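Local structure of japanin (4BOE) at residues S18-E23 against L107-S112; S112-W117 against T136-P141. The protein binds cholesterol in a lipocalin pocket and modulates the host immune response, blocking dendritic cell differentiation from monocytes among other effects. One frame throughout, in Å; residues are numbered along the deposited sequence. Where two conformers were deposited one is given.

Interaction 1: S18-E23 against L107-S112; sequences SSKLFE and LKEVRS. With CLR (cholesterol), chain C.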
loop_
_atom_site.group_PDB
_atom_site.type_symbol
_atom_site.label_atom_id
_atom_site.label_comp_id
_atom_site.label_asym_id
_atom_site.label_seq_id
_atom_site.Cartn_x
_atom_site.Cartn_y
_atom_site.Cartn_z
ATOM N N SER A 18 4.390 -9.817 0.601
ATOM C CA SER A 18 4.992 -11.064 1.115
ATOM C C SER A 18 3.866 -11.901 1.740
ATOM O O SER A 18 3.006 -11.317 2.397
ATOM C CB SER A 18 6.023 -10.750 2.203
ATOM O OG SER A 18 7.118 -10.028 1.684
ATOM N N SER A 19 3.821 -13.224 1.486
ATOM C CA SER A 19 2.741 -14.111 2.016
ATOM C C SER A 19 2.477 -13.984 3.507
ATOM O O SER A 19 1.335 -14.050 3.923
ATOM C CB SER A 19 3.020 -15.581 1.695
ATOM O OG SER A 19 4.191 -15.973 2.385
ATOM N N LYS A 20 3.511 -13.802 4.310
ATOM C CA LYS A 20 3.378 -13.674 5.771
ATOM C C LYS A 20 2.402 -12.553 6.204
ATOM O O LYS A 20 1.813 -12.643 7.287
ATOM C CB LYS A 20 4.773 -13.427 6.386
ATOM C CG LYS A 20 4.798 -13.136 7.881
ATOM C CD LYS A 20 6.217 -13.133 8.443
ATOM C CE LYS A 20 6.234 -12.989 9.948
ATOM N NZ LYS A 20 7.320 -12.081 10.408
ATOM N N LEU A 21 2.291 -11.477 5.403
ATOM C CA LEU A 21 1.395 -10.362 5.708
ATOM C C LEU A 21 -0.094 -10.668 5.470
ATOM O O LEU A 21 -0.949 -9.978 6.045
ATOM C CB LEU A 21 1.767 -9.170 4.836
ATOM C CG LEU A 21 3.135 -8.556 5.099
ATOM C CD1 LEU A 21 3.457 -7.561 4.059
ATOM C CD2 LEU A 21 3.198 -7.937 6.438
ATOM N N PHE A 22 -0.381 -11.667 4.611
ATOM C CA PHE A 22 -1.695 -12.074 4.148
ATOM C C PHE A 22 -2.798 -12.112 5.214
ATOM O O PHE A 22 -2.641 -12.784 6.218
ATOM C CB PHE A 22 -1.630 -13.444 3.463
ATOM C CG PHE A 22 -2.949 -13.881 2.850
ATOM C CD1 PHE A 22 -3.371 -13.374 1.634
ATOM C CD2 PHE A 22 -3.743 -14.840 3.472
ATOM C CE1 PHE A 22 -4.583 -13.789 1.061
ATOM C CE2 PHE A 22 -4.957 -15.248 2.899
ATOM C CZ PHE A 22 -5.349 -14.742 1.684
ATOM N N GLU A 23 -3.903 -11.385 4.968
ATOM C CA GLU A 23 -5.105 -11.350 5.813
ATOM C C GLU A 23 -6.225 -11.983 5.007
ATOM O O GLU A 23 -6.593 -11.480 3.940
ATOM C CB GLU A 23 -5.512 -9.914 6.179
ATOM C CG GLU A 23 -4.535 -9.223 7.108
ATOM C CD GLU A 23 -4.497 -9.720 8.543
ATOM O OE1 GLU A 23 -5.356 -10.552 8.919
ATOM O OE2 GLU A 23 -3.603 -9.265 9.296
ATOM N N LEU A 107 11.149 -2.769 8.516
ATOM C CA LEU A 107 12.420 -2.352 9.133
ATOM C C LEU A 107 13.059 -3.380 10.050
ATOM O O LEU A 107 14.259 -3.579 9.953
ATOM C CB LEU A 107 12.232 -1.059 9.952
ATOM C CG LEU A 107 13.075 0.125 9.524
ATOM C CD1 LEU A 107 12.515 0.738 8.278
ATOM C CD2 LEU A 107 13.147 1.163 10.643
ATOM N N LYS A 108 12.294 -3.973 10.972
ATOM C CA LYS A 108 12.822 -4.837 12.038
ATOM C C LYS A 108 12.938 -6.345 11.737
ATOM O O LYS A 108 13.591 -7.050 12.518
ATOM C CB LYS A 108 11.991 -4.641 13.321
ATOM C CG LYS A 108 12.081 -3.217 13.887
ATOM C CD LYS A 108 11.182 -3.026 15.107
ATOM C CE LYS A 108 11.279 -1.636 15.702
ATOM N NZ LYS A 108 10.461 -0.641 14.956
ATOM N N GLU A 109 12.347 -6.845 10.647
ATOM C CA GLU A 109 12.460 -8.266 10.312
ATOM C C GLU A 109 13.733 -8.515 9.476
ATOM O O GLU A 109 14.014 -7.735 8.558
ATOM C CB GLU A 109 11.227 -8.721 9.525
ATOM C CG GLU A 109 9.936 -8.684 10.323
ATOM C CD GLU A 109 8.673 -8.790 9.482
ATOM O OE1 GLU A 109 8.664 -8.260 8.345
ATOM O OE2 GLU A 109 7.681 -9.380 9.972
ATOM N N VAL A 110 14.507 -9.595 9.795
ATOM C CA VAL A 110 15.718 -9.970 9.025
ATOM C C VAL A 110 15.272 -10.409 7.633
ATOM O O VAL A 110 15.852 -9.968 6.657
ATOM C CB VAL A 110 16.640 -11.034 9.712
ATOM C CG1 VAL A 110 15.955 -12.405 9.870
ATOM C CG2 VAL A 110 17.954 -11.194 8.938
ATOM N N ARG A 111 14.209 -11.223 7.548
ATOM C CA ARG A 111 13.609 -11.647 6.281
ATOM C C ARG A 111 12.476 -10.633 6.063
ATOM O O ARG A 111 11.313 -10.864 6.361
ATOM C CB ARG A 111 13.135 -13.102 6.388
ATOM C CG ARG A 111 12.936 -13.792 5.071
ATOM C CD ARG A 111 13.059 -15.294 5.229
ATOM N NE ARG A 111 12.768 -15.969 3.968
ATOM C CZ ARG A 111 11.550 -16.179 3.483
ATOM N NH1 ARG A 111 10.475 -15.786 4.163
ATOM N NH2 ARG A 111 11.394 -16.782 2.314
ATOM N N SER A 112 12.866 -9.449 5.645
ATOM C CA SER A 112 11.976 -8.308 5.545
ATOM C C SER A 112 10.754 -8.469 4.598
ATOM O O SER A 112 10.948 -8.667 3.399
ATOM C CB SER A 112 12.784 -7.097 5.136
ATOM O OG SER A 112 11.968 -5.951 5.179
HETATM C C1 CLR C . -3.672 -5.934 3.691
HETATM C C2 CLR C . -4.187 -7.362 3.519
HETATM C C3 CLR C . -3.273 -8.176 2.629
HETATM C C4 CLR C . -1.861 -8.176 3.179
HETATM C C5 CLR C . -1.339 -6.783 3.464
HETATM C C6 CLR C . -0.145 -6.413 3.020
HETATM C C7 CLR C . 0.476 -5.070 3.234
HETATM C C8 CLR C . -0.210 -4.279 4.341
HETATM C C9 CLR C . -1.744 -4.390 4.182
HETATM C C10 CLR C . -2.253 -5.863 4.279
HETATM C C11 CLR C . -2.490 -3.429 5.126
HETATM C C12 CLR C . -1.977 -1.990 5.067
HETATM C C13 CLR C . -0.462 -1.886 5.315
HETATM C C14 CLR C . 0.214 -2.814 4.283
HETATM C C15 CLR C . 1.700 -2.453 4.397
HETATM C C16 CLR C . 1.669 -0.935 4.572
HETATM C C17 CLR C . 0.207 -0.551 4.911
HETATM C C18 CLR C . -0.127 -2.264 6.772
HETATM C C19 CLR C . -2.284 -6.379 5.735
HETATM C C20 CLR C . 0.117 0.662 5.856
HETATM C C21 CLR C . -1.329 1.066 6.179
HETATM C C22 CLR C . 0.903 1.860 5.293
HETATM C C23 CLR C . 0.659 2.214 3.806
HETATM C C24 CLR C . 1.458 3.407 3.373
HETATM C C25 CLR C . 1.536 3.790 1.910
HETATM C C26 CLR C . 0.873 2.961 0.841
HETATM C C27 CLR C . 1.527 5.267 1.606
HETATM O O1 CLR C . -3.742 -9.532 2.605
#
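Lys-20 and Glu-109 reach toward each other from opposite directions and meet in a salt bridge. It joins two loops of the lipocalin barrel, one after strand 12-18 and one after strand 101-106. NZ of Lys-20 lies 2.8 Å from OE2 of Glu-109. The ammonium nitrogen approaches from above the carboxylate plane, 47° out of it. The Lys-20 chain leaves the backbone with CG anti to N (chi1 174°) and bends only at its last torsion, so nearly its full length goes into the span. Glu-109 is extended beyond CG. Its other oxygen, OE1, is hydrogen-bonded to Thr-113 OG1, so the two oxygens have separate partners and the carboxylate is held at both. The bridge is the main link between these segments, since Ser-18 OG and Ser-112 O come no closer than 4.4 Å. The Ser-18 hydroxyl turns instead to Cys-114 and Pro-139.

Residues 19-21 form a short 3-10 turn. Beyond the Lys-20 bridge, this loop supplies Leu-21, Phe-22 and Glu-23 to the cholesterol pocket. Leu-21 lies against the sterol through CB and CD1, with CB 3.8 Å from cholesterol C6. CG of Glu-23 lies 3.9 Å from the sterol methyl C19. CA of Phe-22 lies 3.6 Å from O1 of cholesterol. Glu-23, an experimentally established cholesterol-binding residue, holds that hydroxyl with its backbone: N donates to O1 of cholesterol at 3.0 Å, nearly straight at 172°.

Interaction 2: S112-W117 against T136-P141; sequences STCSLW and TICPDP. With CLR (cholesterol), chain C.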
loop_
_atom_site.group_PDB
_atom_site.type_symbol
_atom_site.label_atom_id
_atom_site.label_comp_id
_atom_site.label_asym_id
_atom_site.label_seq_id
_atom_site.Cartn_x
_atom_site.Cartn_y
_atom_site.Cartn_z
ATOM N N SER A 112 12.866 -9.449 5.645
ATOM C CA SER A 112 11.976 -8.308 5.545
ATOM C C SER A 112 10.754 -8.469 4.598
ATOM O O SER A 112 10.948 -8.667 3.399
ATOM C CB SER A 112 12.784 -7.097 5.136
ATOM O OG SER A 112 11.968 -5.951 5.179
ATOM N N THR A 113 9.516 -8.320 5.141
ATOM C CA THR A 113 8.304 -8.409 4.341
ATOM C C THR A 113 8.168 -7.142 3.505
ATOM O O THR A 113 8.582 -6.064 3.925
ATOM C CB THR A 113 7.051 -8.673 5.171
ATOM O OG1 THR A 113 6.821 -7.588 6.045
ATOM C CG2 THR A 113 7.104 -10.008 5.908
ATOM N N CYS A 114 7.494 -7.294 2.390
ATOM C CA CYS A 114 7.328 -6.209 1.423
ATOM C C CYS A 114 5.897 -6.015 0.967
ATOM O O CYS A 114 5.077 -6.902 1.053
ATOM C CB CYS A 114 8.250 -6.427 0.219
ATOM S SG CYS A 114 7.418 -7.146 -1.227
ATOM N N SER A 115 5.646 -4.826 0.402
ATOM C CA SER A 115 4.369 -4.421 -0.192
ATOM C C SER A 115 4.675 -3.531 -1.411
ATOM O O SER A 115 5.550 -2.654 -1.348
ATOM C CB SER A 115 3.405 -3.765 0.791
ATOM O OG SER A 115 3.853 -2.553 1.348
ATOM N N LEU A 116 4.002 -3.828 -2.529
ATOM C CA LEU A 116 4.125 -3.115 -3.780
ATOM C C LEU A 116 2.815 -2.388 -4.012
ATOM O O LEU A 116 1.764 -2.997 -3.919
ATOM C CB LEU A 116 4.413 -4.096 -4.931
ATOM C CG LEU A 116 4.404 -3.500 -6.343
ATOM C CD1 LEU A 116 5.522 -2.540 -6.535
ATOM C CD2 LEU A 116 4.416 -4.592 -7.373
ATOM N N TRP A 117 2.898 -1.086 -4.291
ATOM C CA TRP A 117 1.775 -0.194 -4.510
ATOM C C TRP A 117 1.921 0.441 -5.851
ATOM O O TRP A 117 3.011 0.835 -6.225
ATOM C CB TRP A 117 1.769 0.905 -3.432
ATOM C CG TRP A 117 1.734 0.363 -2.048
ATOM C CD1 TRP A 117 2.802 -0.024 -1.293
ATOM C CD2 TRP A 117 0.562 0.103 -1.256
ATOM N NE1 TRP A 117 2.368 -0.584 -0.118
ATOM C CE2 TRP A 117 1.000 -0.480 -0.048
ATOM C CE3 TRP A 117 -0.815 0.330 -1.437
ATOM C CZ2 TRP A 117 0.118 -0.835 0.970
ATOM C CZ3 TRP A 117 -1.708 -0.112 -0.456
ATOM C CH2 TRP A 117 -1.237 -0.683 0.734
ATOM N N THR A 136 12.445 -10.065 -7.105
ATOM C CA THR A 136 13.821 -10.152 -6.635
ATOM C C THR A 136 13.952 -9.889 -5.125
ATOM O O THR A 136 14.556 -10.658 -4.397
ATOM C CB THR A 136 14.676 -9.158 -7.437
ATOM O OG1 THR A 136 14.620 -9.559 -8.794
ATOM C CG2 THR A 136 16.125 -9.100 -6.969
ATOM N N ILE A 137 13.411 -8.784 -4.683
ATOM C CA ILE A 137 13.584 -8.252 -3.333
ATOM C C ILE A 137 12.698 -8.796 -2.244
ATOM O O ILE A 137 13.075 -8.748 -1.070
ATOM C CB ILE A 137 13.332 -6.681 -3.449
ATOM C CG1 ILE A 137 14.393 -5.987 -4.300
ATOM C CG2 ILE A 137 13.168 -5.975 -2.115
ATOM C CD1 ILE A 137 15.844 -6.229 -3.905
ATOM N N CYS A 138 11.517 -9.216 -2.602
ATOM C CA CYS A 138 10.436 -9.621 -1.686
ATOM C C CYS A 138 10.479 -11.087 -1.313
ATOM O O CYS A 138 10.422 -11.903 -2.213
ATOM C CB CYS A 138 9.094 -9.283 -2.333
ATOM S SG CYS A 138 7.687 -9.184 -1.192
ATOM N N PRO A 139 10.497 -11.447 -0.004
ATOM C CA PRO A 139 10.422 -12.881 0.321
ATOM C C PRO A 139 8.979 -13.349 0.116
ATOM O O PRO A 139 8.048 -12.592 0.416
ATOM C CB PRO A 139 10.814 -12.950 1.805
ATOM C CG PRO A 139 10.563 -11.598 2.323
ATOM C CD PRO A 139 10.650 -10.621 1.217
ATOM N N ASP A 140 8.793 -14.558 -0.431
ATOM C CA ASP A 140 7.461 -15.163 -0.636
ATOM C C ASP A 140 6.469 -14.208 -1.307
ATOM O O ASP A 140 5.385 -13.974 -0.774
ATOM C CB ASP A 140 6.890 -15.620 0.713
ATOM C CG ASP A 140 7.835 -16.419 1.595
ATOM O OD1 ASP A 140 8.458 -17.387 1.086
ATOM O OD2 ASP A 140 7.960 -16.074 2.792
ATOM N N PRO A 141 6.860 -13.617 -2.451
ATOM C CA PRO A 141 6.010 -12.652 -3.150
ATOM C C PRO A 141 4.641 -13.251 -3.587
ATOM O O PRO A 141 4.598 -14.348 -4.160
ATOM C CB PRO A 141 6.880 -12.242 -4.348
ATOM C CG PRO A 141 7.720 -13.420 -4.609
ATOM C CD PRO A 141 7.903 -14.160 -3.343
HETATM C C1 CLR C . -3.672 -5.934 3.691
HETATM C C2 CLR C . -4.187 -7.362 3.519
HETATM C C3 CLR C . -3.273 -8.176 2.629
HETATM C C4 CLR C . -1.861 -8.176 3.179
HETATM C C5 CLR C . -1.339 -6.783 3.464
HETATM C C6 CLR C . -0.145 -6.413 3.020
HETATM C C7 CLR C . 0.476 -5.070 3.234
HETATM C C8 CLR C . -0.210 -4.279 4.341
HETATM C C9 CLR C . -1.744 -4.390 4.182
HETATM C C10 CLR C . -2.253 -5.863 4.279
HETATM C C11 CLR C . -2.490 -3.429 5.126
HETATM C C12 CLR C . -1.977 -1.990 5.067
HETATM C C13 CLR C . -0.462 -1.886 5.315
HETATM C C14 CLR C . 0.214 -2.814 4.283
HETATM C C15 CLR C . 1.700 -2.453 4.397
HETATM C C16 CLR C . 1.669 -0.935 4.572
HETATM C C17 CLR C . 0.207 -0.551 4.911
HETATM C C18 CLR C . -0.127 -2.264 6.772
HETATM C C19 CLR C . -2.284 -6.379 5.735
HETATM C C20 CLR C . 0.117 0.662 5.856
HETATM C C21 CLR C . -1.329 1.066 6.179
HETATM C C22 CLR C . 0.903 1.860 5.293
HETATM C C23 CLR C . 0.659 2.214 3.806
HETATM C C24 CLR C . 1.458 3.407 3.373
HETATM C C25 CLR C . 1.536 3.790 1.910
HETATM C C26 CLR C . 0.873 2.961 0.841
HETATM C C27 CLR C . 1.527 5.267 1.606
HETATM O O1 CLR C . -3.742 -9.532 2.605
#
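Cys-114 N and Pro-139 O, one from each segment, both hold the hydroxyl of Ser-18 by hydrogen bonds. OG of that buried serine thus links the two backbones. Beside it the chains are joined covalently. SG of Cys-114 and SG of Cys-138 form a disulfide of 2.1 Å. Cys-138 is the first residue to leave the helix. Further along, CD of Pro-139 packs 2.9 Å from Ser-112 O. The other polar atom of Ser-112, OG, is hydrogen-bonded to Asp-106 O.

The disulfide ties strand 114-118 of the lipocalin barrel to the end of the flanking helix 128-137. Side chains alternate along the strand. Cys-114 and Leu-116 point toward the helix side, where they touch Phe-134 and Ile-130. Ser-115 and Trp-117 belong to the cholesterol pocket. NE1 of Trp-117 donates to Ser-115 OG at 2.9 Å, with the hydroxyl tilted 22° from the indole plane. This bond probably limits the rotation of the indole. Cholesterol C26, at the end of the sterol tail, lies 3.5 Å above one indole face, over its centre. Cholesterol C14 meets the indole at its edge, 3.9 Å from CZ2, and Ser-115 OG lies 3.7 Å from cholesterol C15.

Overall arrangement
Interactions 1 and 2 share Ser-112, and their centres are 8 Å apart. They follow each other along the chain and touch through the start of segment 18-23. Ser-18 OG lies 2.8 Å from Cys-114 N, and Ser-19 N lies 2.8 Å from Asp-140 O; both are probable hydrogen bonds. Arg-111 of interaction 1 forms a salt bridge with Asp-140 of interaction 2. Both contacts reach the same cholesterol. Interaction 1 meets its hydroxyl end, and interaction 2 meets the five-membered ring and the tail. The side chains of Thr-113 and Glu-23 are about 11 Å apart.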